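Local coordinates for protein VIN1 (Oscarella pearsei, PDB 6BFI) that binds actin filaments as a sponge homolog of vinculin and may play a role in cell-cell adhesion, at residues E370-T374 / V502-R506. Numbering follows the deposited sequence.
Sequences ERVAT and VSEAR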
ATOM      1  N   GLU A 370      -7.098 -22.388  -3.235  1.00 65.65           N
ATOM      2  CA  GLU A 370      -8.119 -23.322  -2.773  1.00 68.22           C
ATOM      3  C   GLU A 370      -8.896 -22.747  -1.595  1.00 65.39           C
ATOM      4  O   GLU A 370     -10.128 -22.860  -1.541  1.00 66.70           O
ATOM      5  CB  GLU A 370      -7.476 -24.657  -2.399  1.00 73.77           C
ATOM      6  CG  GLU A 370      -8.414 -25.847  -2.506  1.00 81.47           C
ATOM      7  CD  GLU A 370      -7.819 -27.117  -1.932  1.00 85.31           C
ATOM      8  OE1 GLU A 370      -7.012 -27.021  -0.985  1.00 83.98           O
ATOM      9  OE2 GLU A 370      -8.160 -28.212  -2.428  1.00 92.06           O
ATOM     10  N   ARG A 371      -8.193 -22.127  -0.641  1.00 63.26           N
ATOM     11  CA  ARG A 371      -8.877 -21.435   0.448  1.00 58.21           C
ATOM     12  C   ARG A 371      -9.841 -20.388  -0.090  1.00 54.67           C
ATOM     13  O   ARG A 371     -10.972 -20.267   0.396  1.00 52.08           O
ATOM     14  CB  ARG A 371      -7.860 -20.787   1.387  1.00 54.57           C
ATOM     15  CG  ARG A 371      -7.368 -21.694   2.505  1.00 63.44           C
ATOM     16  CD  ARG A 371      -8.427 -21.883   3.583  1.00 59.00           C
ATOM     17  NE  ARG A 371      -8.727 -20.638   4.283  1.00 59.95           N
ATOM     18  CZ  ARG A 371      -8.083 -20.210   5.365  1.00 58.06           C
ATOM     19  NH1 ARG A 371      -7.094 -20.932   5.879  1.00 58.75           N
ATOM     20  NH2 ARG A 371      -8.425 -19.060   5.935  1.00 51.16           N
ATOM     21  N   VAL A 372      -9.417 -19.628  -1.101  1.00 53.11           N
ATOM     22  CA  VAL A 372     -10.308 -18.628  -1.681  1.00 53.52           C
ATOM     23  C   VAL A 372     -11.491 -19.300  -2.372  1.00 57.59           C
ATOM     24  O   VAL A 372     -12.639 -18.858  -2.234  1.00 58.12           O
ATOM     25  CB  VAL A 372      -9.531 -17.713  -2.640  1.00 54.23           C
ATOM     26  CG1 VAL A 372     -10.477 -16.771  -3.364  1.00 54.10           C
ATOM     27  CG2 VAL A 372      -8.484 -16.937  -1.868  1.00 53.79           C
ATOM     28  N   ALA A 373     -11.235 -20.380  -3.116  1.00 55.36           N
ATOM     29  CA  ALA A 373     -12.319 -21.082  -3.796  1.00 61.19           C
ATOM     30  C   ALA A 373     -13.348 -21.628  -2.813  1.00 65.63           C
ATOM     31  O   ALA A 373     -14.534 -21.724  -3.146  1.00 64.37           O
ATOM     32  CB  ALA A 373     -11.760 -22.214  -4.655  1.00 66.96           C
ATOM     33  N   THR A 374     -12.920 -21.982  -1.600  1.00 65.58           N
ATOM     34  CA  THR A 374     -13.852 -22.538  -0.626  1.00 63.65           C
ATOM     35  C   THR A 374     -14.595 -21.446   0.133  1.00 56.83           C
ATOM     36  O   THR A 374     -15.823 -21.499   0.275  1.00 54.70           O
ATOM     37  CB  THR A 374     -13.109 -23.446   0.353  1.00 64.27           C
ATOM     38  OG1 THR A 374     -12.486 -24.517  -0.367  1.00 62.87           O
ATOM     39  CG2 THR A 374     -14.075 -24.023   1.380  1.00 63.98           C
ATOM     40  N   VAL A 502      -8.395 -25.222  -9.740  1.00 58.83           N
ATOM     41  CA  VAL A 502      -9.094 -25.750  -8.572  1.00 62.30           C
ATOM     42  C   VAL A 502     -10.603 -25.695  -8.782  1.00 64.75           C
ATOM     43  O   VAL A 502     -11.318 -26.671  -8.513  1.00 58.52           O
ATOM     44  CB  VAL A 502      -8.662 -24.982  -7.308  1.00 59.11           C
ATOM     45  CG1 VAL A 502      -9.455 -25.450  -6.102  1.00 57.09           C
ATOM     46  CG2 VAL A 502      -7.171 -25.162  -7.065  1.00 61.23           C
ATOM     47  N   SER A 503     -11.105 -24.565  -9.284  1.00 61.31           N
ATOM     48  CA  SER A 503     -12.532 -24.441  -9.564  1.00 60.32           C
ATOM     49  C   SER A 503     -12.981 -25.404 -10.657  1.00 59.90           C
ATOM     50  O   SER A 503     -14.106 -25.912 -10.605  1.00 62.67           O
ATOM     51  CB  SER A 503     -12.868 -23.004  -9.962  1.00 58.30           C
ATOM     52  OG  SER A 503     -12.576 -22.100  -8.912  1.00 59.96           O
ATOM     53  N   GLU A 504     -12.125 -25.671 -11.644  1.00 58.37           N
ATOM     54  CA  GLU A 504     -12.482 -26.626 -12.687  1.00 61.99           C
ATOM     55  C   GLU A 504     -12.627 -28.029 -12.111  1.00 66.38           C
ATOM     56  O   GLU A 504     -13.575 -28.751 -12.442  1.00 68.64           O
ATOM     57  CB  GLU A 504     -11.431 -26.603 -13.799  1.00 68.39           C
ATOM     58  CG  GLU A 504     -11.804 -27.392 -15.051  1.00 77.99           C
ATOM     59  CD  GLU A 504     -10.680 -27.424 -16.075  1.00 86.04           C
ATOM     60  OE1 GLU A 504      -9.553 -27.007 -15.734  1.00 87.23           O
ATOM     61  OE2 GLU A 504     -10.921 -27.867 -17.220  1.00 91.56           O
ATOM     62  N   ALA A 505     -11.703 -28.425 -11.232  1.00 67.00           N
ATOM     63  CA  ALA A 505     -11.771 -29.758 -10.636  1.00 67.18           C
ATOM     64  C   ALA A 505     -12.976 -29.886  -9.711  1.00 66.05           C
ATOM     65  O   ALA A 505     -13.745 -30.852  -9.806  1.00 68.56           O
ATOM     66  CB  ALA A 505     -10.476 -30.060  -9.884  1.00 63.44           C
ATOM     67  N   ARG A 506     -13.157 -28.919  -8.807  1.00 62.83           N
ATOM     68  CA  ARG A 506     -14.285 -28.969  -7.882  1.00 66.01           C
ATOM     69  C   ARG A 506     -15.613 -28.949  -8.629  1.00 65.49           C
ATOM     70  O   ARG A 506     -16.543 -29.685  -8.276  1.00 65.89           O
ATOM     71  CB  ARG A 506     -14.203 -27.805  -6.892  1.00 67.65           C
ATOM     72  CG  ARG A 506     -13.083 -27.949  -5.871  1.00 75.64           C
ATOM     73  CD  ARG A 506     -12.752 -26.628  -5.189  1.00 79.42           C
ATOM     74  NE  ARG A 506     -13.138 -26.607  -3.782  1.00 82.05           N
ATOM     75  CZ  ARG A 506     -14.079 -25.815  -3.275  1.00 84.64           C
ATOM     76  NH1 ARG A 506     -14.731 -24.966  -4.060  1.00 81.80           N
ATOM     77  NH2 ARG A 506     -14.361 -25.865  -1.980  1.00 88.32           N
TER
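The carbonyl oxygen of E370 takes two donors from T374, a residue that also meets R506 where two helices pack against each other in a protein built, like other vinculin-family members, of helical bundles. T374 N gives E370 O the usual helical bond, and T374 OG1 adds a second of 3.1 Å from the opposite face of the carbonyl plane, tilted 35° out of it. The hydroxyl can reach back one turn because it stands beside its own backbone N (chi1 -60°). The 370-374 and 502-506 segments of helices 344-375 and 496-519 cross at -53°, their axes 10.5 Å apart.

At the interface, A373 CB points at helix 496-519 and lies 4.2 Å from V502 CG1. The same methyl carbon of V502 packs at 3.8 Å against E370 CG, the two side chains running roughly at right angles. Beyond CG the glutamate is extended, and its carboxylate is hydrogen-bonded to T314, with a weaker bond to T311. S503, beside A373, turns its hydroxyl back to F499 O within its own helix and touches V541 of helix 524-550.

R506 reaches across to helix 344-375, its chain bent at chi3, and one face of its guanidinium lies against T374 N and A373 CB. E370 OE2 remains 5.4 Å from R506 NE, too far for a salt bridge but probably a mild attraction. R506 NH2 comes within 2.8 Å of T374 OG1, at an angle poor for hydrogen bonding.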